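Local coordinates for protein putative hexose oxidase (Nonomuraea sp. ATCC 39727, PDB 5AWV) that probably oxidises a sugar of the glycopeptide antibiotic teicoplanin, using a covalently bound flavin-adenine dinucleotide, at residues D391-G396 against L442-K447; K425-T430 against I471-S476; D451-A454 against V459-P462. All coordinates share one frame; numbering follows the deposited sequence.

Interaction 1 of 3, residues D391-G396 against L442-K447; sequences DGIDYG and LTWVRK. With T55 (8-methylnonanoic acid), chain Z.
Trp444, on the helix 438-452, reaches across to Ile393 and Gly396 where the chain enters the strand 395-402. Its CB meets the end of the isoleucine first: Ile393 CD1 lies 3.6 Å from Trp444 CB. CG of the tryptophan then stands anti to the backbone N (chi1 180°), which swings the indole off the helix and toward the strand. Over one face of its five-membered ring sits Ile393 CG1, 4.1 Å from the centroid and 19° off the normal, a CH-pi contact displaced toward the rim. NE1 of the same ring donates to the backbone O of Asn386, so the pyrrole side is held by a polar bond while its face packs on carbon. Farther out, across this contact, the six-membered ring meets the backbone of Gly396: Trp444 CZ3 is 3.5 Å from Gly396 CA, with CH2 alongside it. Gly396, having no side chain, offers its bare CA to the ring. Beyond the buried indole, Asp394 and Tyr395 turn to the acyl chain of the antibiotic, both through CB; Asp394 CB lies 3.3 Å from T55 CAD. A helix is thus laid against an antiparallel sheet, with one large aromatic pressed on the strand entrance that also helps form the 8-methylnonanoic acid pocket.

Interaction 2 of 3, residues K425-T430 against I471-S476; sequences KVNYIT and INYPDS. With N1L (2-amino-2-deoxy-beta-D-glucopyranuronic acid), chain B; FAD (flavin-adenine dinucleotide), chain M.
The substrate-sugar pocket beside the flavin is the setting here, in an oxidase of the FAD-linked, berberine-bridge-type family: the strand 424-432 of the large antiparallel sheet faces the loop 471-476 of the berberine-like region. Asn427 and Tyr473 carry the contact, and both belong to the pocket of the aminoglucuronic acid (N1L). The Asn427 amide reaches over the CD2-CE2 rim of the Tyr473 ring, with the two planes 74° apart, so it is tilted steeply and not stacked flat. CG of Asn427 is anti to its carbonyl carbon (chi1 -74°), which carries the amide from the strand to the phenol. Lys425 adds a looser touch, its CD 4.4 Å from Tyr473 CE2, while its NZ is bonded to Tyr370 OH. The sugar approaches the tyrosine on the same face as the amide: N1L O4 sits 3.6 Å above the ring plane, shifted toward the rim. Tyr473 OH is hydrogen-bonded with Tyr165 OH, itself part of the FAD-binding site, which helps set the position of the phenol; the position of the sugar carboxylate near this hydroxyl is less certain. The flavin comes within 3.8 Å of the phenol, from FAD N1 to Tyr473 CE1, approaching from a different direction than the sugar. Next door Asn472 takes the ribityl chain, and its ND2 donates to His159 O and Tyr470 OH, steadying the amide. Its remaining polar atom, Asn472 OD1, accepts a hydrogen bond from FAD O4' at 2.8 Å.

Interaction 3 of 3, residues D451-A454 against V459-P462; sequences DVYA and VPVP
The phenol ring of Tyr453 is sandwiched between two aliphatic side chains. One face carries Val452 CG1, 3.8 Å above the plane and over the ring centre; the opposite face carries Pro460 CB, 3.6 Å above the plane and displaced toward the rim. Tyr449 and Tyr453 also meet as an edge-to-face pair of rings. Proline's CB lies 3.9 Å from the centroid and 22° off the normal, a CH-pi contact that is closest at Tyr453 CE1, 3.6 Å from Pro460 CB. Nearer the backbone, Tyr453 CB rests 3.3 Å from Val459 N. The tyrosine's CG is anti to its carbonyl carbon (chi1 -62°), directing the ring over the returning chain. Tyr453 OH is hydrogen-bonded with Tyr428 OH on the strand 424-432, so the ring is fixed at its polar end as well as on its faces. Val459 turns its side chain from the tyrosine to Leu493 of the helix 490-495. Pro460 stands at the centre of an inverse gamma turn, closed by the bond from Val461 N to Val459 O at 2.9 Å. Here a helix ends and the chain doubles back in a short reversal, packing Tyr453, the first residue to leave helical backbone angles, on the turn proline.

In the fold
The helix 438-452 and the strand 424-432 before it tie the three contacts together. Interactions 1 and 2 lie about 15 Å apart between centres and share one antiparallel sheet, in which the strands 395-402 and 424-432 are neighbours; their segments alternate along the chain. Interaction 3, about 13 Å from interaction 2 and 18 Å from interaction 1, is nested in the loop that interaction 2 closes, at the far end of the same helix. Interaction 1 places this helix on the sheet near the acyl chain's pocket, while interaction 2 brings the sheet's other face to the flavin and sugar. Strand 424-432 touches both other contacts: Val426 packs on Tyr453, and Thr430 is bonded to Tyr395 O.

Interaction 1 of 3, residues D391-G396 against L442-K447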
# COMPACT_ATOMS: atom_id res chain seq x y z
N ASP A 391 -16.41 -10.44 -24.04
CA ASP A 391 -16.31 -9.71 -25.29
C ASP A 391 -16.37 -8.21 -24.99
O ASP A 391 -17.21 -7.76 -24.24
CB ASP A 391 -17.45 -10.10 -26.25
CG ASP A 391 -17.24 -11.51 -26.88
OD1 ASP A 391 -16.06 -11.97 -26.96
OD2 ASP A 391 -18.24 -12.15 -27.30
N GLY A 392 -15.42 -7.50 -25.55
CA GLY A 392 -15.29 -6.06 -25.36
C GLY A 392 -14.47 -5.68 -24.14
O GLY A 392 -14.21 -4.51 -23.92
N ILE A 393 -14.01 -6.66 -23.37
CA ILE A 393 -13.26 -6.39 -22.15
C ILE A 393 -11.82 -6.40 -22.47
O ILE A 393 -11.31 -7.43 -22.93
CB ILE A 393 -13.56 -7.44 -21.06
CG1 ILE A 393 -15.05 -7.56 -20.88
CG2 ILE A 393 -12.74 -7.11 -19.79
CD1 ILE A 393 -15.70 -6.20 -20.53
N ASP A 394 -11.15 -5.26 -22.30
CA ASP A 394 -9.74 -5.15 -22.54
C ASP A 394 -8.87 -6.06 -21.67
O ASP A 394 -7.98 -6.75 -22.17
CB ASP A 394 -9.24 -3.70 -22.36
CG ASP A 394 -9.80 -2.71 -23.41
OD1 ASP A 394 -10.40 -3.17 -24.39
OD2 ASP A 394 -9.66 -1.48 -23.22
N TYR A 395 -9.07 -5.99 -20.34
CA TYR A 395 -8.42 -6.93 -19.40
C TYR A 395 -9.37 -7.24 -18.33
O TYR A 395 -10.06 -6.34 -17.85
CB TYR A 395 -7.16 -6.35 -18.76
CG TYR A 395 -6.50 -7.29 -17.75
CD1 TYR A 395 -5.85 -8.45 -18.18
CD2 TYR A 395 -6.48 -7.00 -16.37
CE1 TYR A 395 -5.26 -9.34 -17.29
CE2 TYR A 395 -5.86 -7.85 -15.46
CZ TYR A 395 -5.29 -9.02 -15.90
OH TYR A 395 -4.67 -9.86 -15.02
N GLY A 396 -9.52 -8.53 -18.05
CA GLY A 396 -10.33 -8.99 -16.98
C GLY A 396 -9.62 -10.18 -16.38
O GLY A 396 -9.02 -11.01 -17.12
N LEU A 442 -17.04 -1.98 -15.91
CA LEU A 442 -17.66 -2.01 -14.62
C LEU A 442 -18.74 -3.05 -14.58
O LEU A 442 -18.87 -3.78 -13.62
CB LEU A 442 -18.23 -0.65 -14.22
CG LEU A 442 -17.18 0.49 -14.00
CD1 LEU A 442 -17.84 1.75 -13.46
CD2 LEU A 442 -16.05 0.11 -13.06
N THR A 443 -19.56 -3.10 -15.62
CA THR A 443 -20.62 -4.07 -15.68
C THR A 443 -20.14 -5.51 -15.56
O THR A 443 -20.71 -6.31 -14.82
CB THR A 443 -21.47 -3.88 -16.98
OG1 THR A 443 -22.16 -2.61 -16.89
CG2 THR A 443 -22.48 -4.98 -17.12
N TRP A 444 -19.10 -5.81 -16.31
CA TRP A 444 -18.51 -7.14 -16.38
C TRP A 444 -17.94 -7.57 -15.01
O TRP A 444 -18.22 -8.61 -14.50
CB TRP A 444 -17.45 -7.12 -17.47
CG TRP A 444 -16.83 -8.48 -17.57
CD1 TRP A 444 -17.34 -9.55 -18.21
CD2 TRP A 444 -15.63 -8.94 -16.88
NE1 TRP A 444 -16.53 -10.67 -18.02
CE2 TRP A 444 -15.46 -10.32 -17.23
CE3 TRP A 444 -14.66 -8.31 -16.08
CZ2 TRP A 444 -14.40 -11.12 -16.72
CZ3 TRP A 444 -13.56 -9.08 -15.61
CH2 TRP A 444 -13.45 -10.48 -15.92
N VAL A 445 -17.13 -6.71 -14.40
CA VAL A 445 -16.49 -7.12 -13.11
C VAL A 445 -17.53 -7.24 -11.99
O VAL A 445 -17.45 -8.16 -11.14
CB VAL A 445 -15.32 -6.15 -12.80
CG1 VAL A 445 -15.81 -4.83 -12.20
CG2 VAL A 445 -14.32 -6.81 -11.90
N ARG A 446 -18.55 -6.35 -12.01
CA ARG A 446 -19.60 -6.39 -11.06
C ARG A 446 -20.47 -7.63 -11.22
O ARG A 446 -20.89 -8.22 -10.23
CB ARG A 446 -20.48 -5.13 -11.03
CG ARG A 446 -19.73 -3.92 -10.55
CD ARG A 446 -20.44 -2.64 -10.91
NE ARG A 446 -19.84 -1.54 -10.15
CZ ARG A 446 -19.97 -0.25 -10.46
NH1 ARG A 446 -20.70 0.14 -11.50
NH2 ARG A 446 -19.38 0.64 -9.69
N LYS A 447 -20.66 -8.08 -12.46
CA LYS A 447 -21.44 -9.32 -12.66
C LYS A 447 -20.60 -10.50 -12.13
O LYS A 447 -21.13 -11.34 -11.48
CB LYS A 447 -21.86 -9.53 -14.15
CG LYS A 447 -22.70 -10.76 -14.40
CD LYS A 447 -22.99 -10.97 -15.90
CE LYS A 447 -23.82 -12.27 -16.04
NZ LYS A 447 -22.90 -13.45 -16.04
CAD T55 Z . -6.87 -3.14 -20.17
CAE T55 Z . -5.63 -2.28 -20.08
CAG T55 Z . -4.65 -2.87 -19.07
CAH T55 Z . -5.23 -2.76 -17.66
CAI T55 Z . -4.37 -3.53 -16.65
CAJ T55 Z . -4.95 -3.40 -15.24
CAK T55 Z . -3.85 -3.74 -14.26
CAL T55 Z . -4.26 -3.43 -12.80
CAF T55 Z . -5.01 -2.23 -21.46
C T55 Z . -3.14 -3.94 -11.88
O T55 Z . -2.09 -4.45 -12.32

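Interaction 2 of 3, residues K425-T430 against I471-S476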
# COMPACT_ATOMS: atom_id res chain seq x y z
N LYS A 425 -6.15 -14.31 -0.69
CA LYS A 425 -6.89 -13.15 -0.95
C LYS A 425 -7.33 -13.32 -2.39
O LYS A 425 -6.55 -13.79 -3.26
CB LYS A 425 -6.12 -11.86 -0.77
CG LYS A 425 -5.48 -11.66 0.66
CD LYS A 425 -5.40 -10.15 0.98
CE LYS A 425 -4.55 -9.98 2.27
NZ LYS A 425 -4.75 -8.63 2.84
N VAL A 426 -8.53 -12.92 -2.68
CA VAL A 426 -8.99 -13.03 -4.11
C VAL A 426 -9.34 -11.68 -4.66
O VAL A 426 -10.21 -10.98 -4.09
CB VAL A 426 -10.07 -14.16 -4.30
CG1 VAL A 426 -11.24 -14.02 -3.40
CG2 VAL A 426 -10.65 -14.13 -5.75
N ASN A 427 -8.79 -11.35 -5.83
CA ASN A 427 -9.10 -10.14 -6.50
C ASN A 427 -9.81 -10.39 -7.84
O ASN A 427 -9.52 -11.36 -8.56
CB ASN A 427 -7.85 -9.29 -6.74
CG ASN A 427 -7.34 -8.62 -5.45
OD1 ASN A 427 -7.99 -8.68 -4.43
ND2 ASN A 427 -6.20 -8.01 -5.52
N TYR A 428 -10.73 -9.51 -8.11
CA TYR A 428 -11.57 -9.47 -9.32
C TYR A 428 -11.32 -8.16 -10.00
O TYR A 428 -11.73 -7.09 -9.52
CB TYR A 428 -13.05 -9.71 -8.92
CG TYR A 428 -13.31 -10.94 -8.04
CD1 TYR A 428 -13.23 -10.85 -6.67
CD2 TYR A 428 -13.63 -12.20 -8.58
CE1 TYR A 428 -13.50 -11.90 -5.85
CE2 TYR A 428 -13.89 -13.27 -7.75
CZ TYR A 428 -13.82 -13.12 -6.39
OH TYR A 428 -14.03 -14.20 -5.58
N ILE A 429 -10.63 -8.21 -11.15
CA ILE A 429 -9.95 -7.09 -11.77
C ILE A 429 -10.41 -6.82 -13.18
O ILE A 429 -10.62 -7.75 -13.92
CB ILE A 429 -8.45 -7.33 -11.85
CG1 ILE A 429 -7.88 -7.61 -10.45
CG2 ILE A 429 -7.66 -6.11 -12.38
CD1 ILE A 429 -6.57 -8.33 -10.50
N THR A 430 -10.66 -5.57 -13.51
CA THR A 430 -10.77 -5.20 -14.94
C THR A 430 -10.12 -3.86 -15.14
O THR A 430 -10.07 -3.02 -14.25
CB THR A 430 -12.29 -5.22 -15.38
OG1 THR A 430 -12.40 -4.99 -16.81
CG2 THR A 430 -13.10 -4.11 -14.68
N ILE A 471 -9.12 -3.71 3.50
CA ILE A 471 -9.27 -2.21 3.35
C ILE A 471 -8.24 -1.53 2.49
O ILE A 471 -8.53 -0.51 1.97
CB ILE A 471 -9.36 -1.51 4.78
CG1 ILE A 471 -9.87 -0.07 4.71
CG2 ILE A 471 -8.04 -1.51 5.46
CD1 ILE A 471 -11.32 0.06 4.25
N ASN A 472 -7.09 -2.17 2.25
CA ASN A 472 -6.16 -1.62 1.23
C ASN A 472 -6.52 -1.86 -0.20
O ASN A 472 -5.91 -1.25 -1.11
CB ASN A 472 -4.70 -2.07 1.49
CG ASN A 472 -3.87 -1.05 2.24
OD1 ASN A 472 -4.13 0.14 2.21
ND2 ASN A 472 -2.83 -1.53 2.90
N TYR A 473 -7.54 -2.70 -0.38
CA TYR A 473 -8.25 -2.82 -1.67
C TYR A 473 -9.68 -2.28 -1.60
O TYR A 473 -10.69 -3.00 -1.83
CB TYR A 473 -8.33 -4.30 -2.04
CG TYR A 473 -7.07 -5.04 -2.24
CD1 TYR A 473 -5.84 -4.43 -2.48
CD2 TYR A 473 -7.10 -6.46 -2.08
CE1 TYR A 473 -4.67 -5.19 -2.61
CE2 TYR A 473 -5.94 -7.25 -2.26
CZ TYR A 473 -4.72 -6.62 -2.54
OH TYR A 473 -3.56 -7.48 -2.71
N PRO A 474 -9.79 -1.01 -1.24
CA PRO A 474 -11.13 -0.46 -1.03
C PRO A 474 -12.00 -0.50 -2.31
O PRO A 474 -11.52 -0.28 -3.41
CB PRO A 474 -10.89 0.95 -0.62
CG PRO A 474 -9.60 1.29 -1.33
CD PRO A 474 -8.77 0.03 -1.27
N ASP A 475 -13.26 -0.74 -2.09
CA ASP A 475 -14.28 -0.85 -3.16
C ASP A 475 -15.62 -0.24 -2.65
O ASP A 475 -16.31 -0.86 -1.85
CB ASP A 475 -14.49 -2.30 -3.45
CG ASP A 475 -15.61 -2.56 -4.50
OD1 ASP A 475 -16.09 -1.60 -5.17
OD2 ASP A 475 -15.93 -3.76 -4.65
N SER A 476 -15.93 0.99 -3.10
CA SER A 476 -17.17 1.71 -2.81
C SER A 476 -18.44 0.97 -3.14
O SER A 476 -19.45 1.26 -2.52
CB SER A 476 -17.21 3.03 -3.61
OG SER A 476 -16.25 3.78 -2.90
C1 N1L B . -1.63 -4.72 -9.04
C2 N1L B . -3.16 -4.78 -9.54
C3 N1L B . -4.17 -4.49 -8.41
C4 N1L B . -3.89 -5.46 -7.29
C5 N1L B . -2.48 -5.16 -6.70
C6 N1L B . -2.15 -6.02 -5.45
N2 N1L B . -3.45 -3.87 -10.65
O3 N1L B . -5.59 -4.71 -8.87
O4 N1L B . -4.97 -5.42 -6.24
O5 N1L B . -1.45 -5.45 -7.72
O6B N1L B . -1.53 -7.26 -5.73
O6A N1L B . -3.30 -6.39 -4.80
PA FAD M . -2.59 7.05 -1.41
O1A FAD M . -3.53 7.03 -2.59
O2A FAD M . -1.57 8.09 -1.27
O5B FAD M . -3.41 6.96 -0.06
C5B FAD M . -4.46 5.97 0.18
C4B FAD M . -5.36 6.43 1.29
O4B FAD M . -4.67 6.59 2.54
C3B FAD M . -6.09 7.75 1.06
O3B FAD M . -7.37 7.85 1.73
C2B FAD M . -5.09 8.69 1.65
O2B FAD M . -5.68 9.91 1.94
C1B FAD M . -4.59 7.96 2.85
N9A FAD M . -3.26 8.38 3.22
C8A FAD M . -2.14 8.43 2.50
N7A FAD M . -1.07 8.81 3.25
C5A FAD M . -1.51 8.99 4.49
C6A FAD M . -0.91 9.47 5.75
N6A FAD M . 0.38 9.79 5.75
N1A FAD M . -1.73 9.51 6.85
C2A FAD M . -3.05 9.19 6.78
N3A FAD M . -3.68 8.79 5.64
C4A FAD M . -2.95 8.73 4.49
N1 FAD M . -1.47 -3.74 -1.20
C2 FAD M . -0.95 -4.84 -0.57
O2 FAD M . -1.17 -5.00 0.65
N3 FAD M . -0.18 -5.73 -1.21
C4 FAD M . 0.24 -5.54 -2.48
O4 FAD M . 0.99 -6.36 -3.05
C4X FAD M . -0.25 -4.36 -3.21
N5 FAD M . 0.12 -4.09 -4.51
C5X FAD M . -0.25 -2.94 -5.16
C6 FAD M . 0.23 -2.71 -6.47
C7 FAD M . -0.29 -1.55 -7.10
C7M FAD M . 0.16 -1.24 -8.55
C8 FAD M . -1.22 -0.57 -6.41
C8M FAD M . -1.53 0.78 -7.01
C9 FAD M . -1.60 -0.84 -5.08
C9A FAD M . -1.19 -1.98 -4.46
N10 FAD M . -1.57 -2.31 -3.13
C10 FAD M . -1.11 -3.44 -2.47
C1' FAD M . -2.53 -1.43 -2.38
C2' FAD M . -1.85 -0.46 -1.49
O2' FAD M . -1.48 -1.17 -0.33
C3' FAD M . -2.91 0.52 -1.15
O3' FAD M . -3.35 1.06 -2.40
C4' FAD M . -2.35 1.64 -0.23
O4' FAD M . -3.46 2.23 0.43
C5' FAD M . -1.67 2.68 -1.09
O5' FAD M . -1.02 3.66 -0.27
P FAD M . -0.50 4.98 -0.94
O1P FAD M . 0.20 5.79 0.04
O2P FAD M . 0.28 4.74 -2.20
O3P FAD M . -1.89 5.58 -1.47

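Interaction 3 of 3, residues D451-A454 against V459-P462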
# COMPACT_ATOMS: atom_id res chain seq x y z
N ASP A 451 -21.96 -12.74 -9.16
CA ASP A 451 -22.28 -14.18 -9.46
C ASP A 451 -21.52 -15.06 -8.48
O ASP A 451 -22.07 -16.02 -7.86
CB ASP A 451 -21.90 -14.57 -10.87
CG ASP A 451 -22.84 -13.96 -11.94
OD1 ASP A 451 -23.86 -13.34 -11.62
OD2 ASP A 451 -22.50 -14.07 -13.10
N VAL A 452 -20.25 -14.74 -8.30
CA VAL A 452 -19.46 -15.50 -7.34
C VAL A 452 -20.08 -15.49 -5.96
O VAL A 452 -20.20 -16.53 -5.34
CB VAL A 452 -17.99 -15.01 -7.32
CG1 VAL A 452 -17.20 -15.60 -6.18
CG2 VAL A 452 -17.34 -15.33 -8.61
N TYR A 453 -20.53 -14.30 -5.52
CA TYR A 453 -21.05 -14.11 -4.18
C TYR A 453 -22.59 -14.11 -4.15
O TYR A 453 -23.19 -13.62 -3.18
CB TYR A 453 -20.44 -12.86 -3.50
CG TYR A 453 -18.91 -13.02 -3.34
CD1 TYR A 453 -18.36 -14.00 -2.49
CD2 TYR A 453 -18.04 -12.25 -4.08
CE1 TYR A 453 -16.98 -14.16 -2.37
CE2 TYR A 453 -16.67 -12.47 -3.98
CZ TYR A 453 -16.18 -13.38 -3.13
OH TYR A 453 -14.80 -13.54 -3.08
N ALA A 454 -23.22 -14.83 -5.09
CA ALA A 454 -24.69 -14.75 -5.26
C ALA A 454 -25.48 -15.28 -4.08
O ALA A 454 -26.55 -14.74 -3.74
CB ALA A 454 -25.15 -15.38 -6.59
N VAL A 459 -21.75 -10.20 -2.12
CA VAL A 459 -20.55 -9.78 -1.46
C VAL A 459 -20.03 -10.85 -0.59
O VAL A 459 -20.77 -11.75 -0.21
CB VAL A 459 -20.75 -8.48 -0.58
CG1 VAL A 459 -21.23 -7.31 -1.44
CG2 VAL A 459 -21.66 -8.71 0.59
N PRO A 460 -18.72 -10.75 -0.23
CA PRO A 460 -18.09 -11.85 0.54
C PRO A 460 -18.39 -11.78 2.05
O PRO A 460 -17.49 -11.61 2.84
CB PRO A 460 -16.56 -11.67 0.21
CG PRO A 460 -16.43 -10.20 0.03
CD PRO A 460 -17.69 -9.89 -0.82
N VAL A 461 -19.65 -11.98 2.42
CA VAL A 461 -20.06 -12.01 3.79
C VAL A 461 -19.24 -13.07 4.48
O VAL A 461 -19.13 -14.21 3.96
CB VAL A 461 -21.57 -12.37 3.96
CG1 VAL A 461 -21.95 -12.49 5.42
CG2 VAL A 461 -22.39 -11.30 3.31
N PRO A 462 -18.66 -12.73 5.64
CA PRO A 462 -18.00 -13.75 6.42
C PRO A 462 -18.81 -14.98 6.72
O PRO A 462 -19.87 -14.91 7.36
CB PRO A 462 -17.51 -13.02 7.68
CG PRO A 462 -17.31 -11.64 7.24
CD PRO A 462 -18.40 -11.38 6.22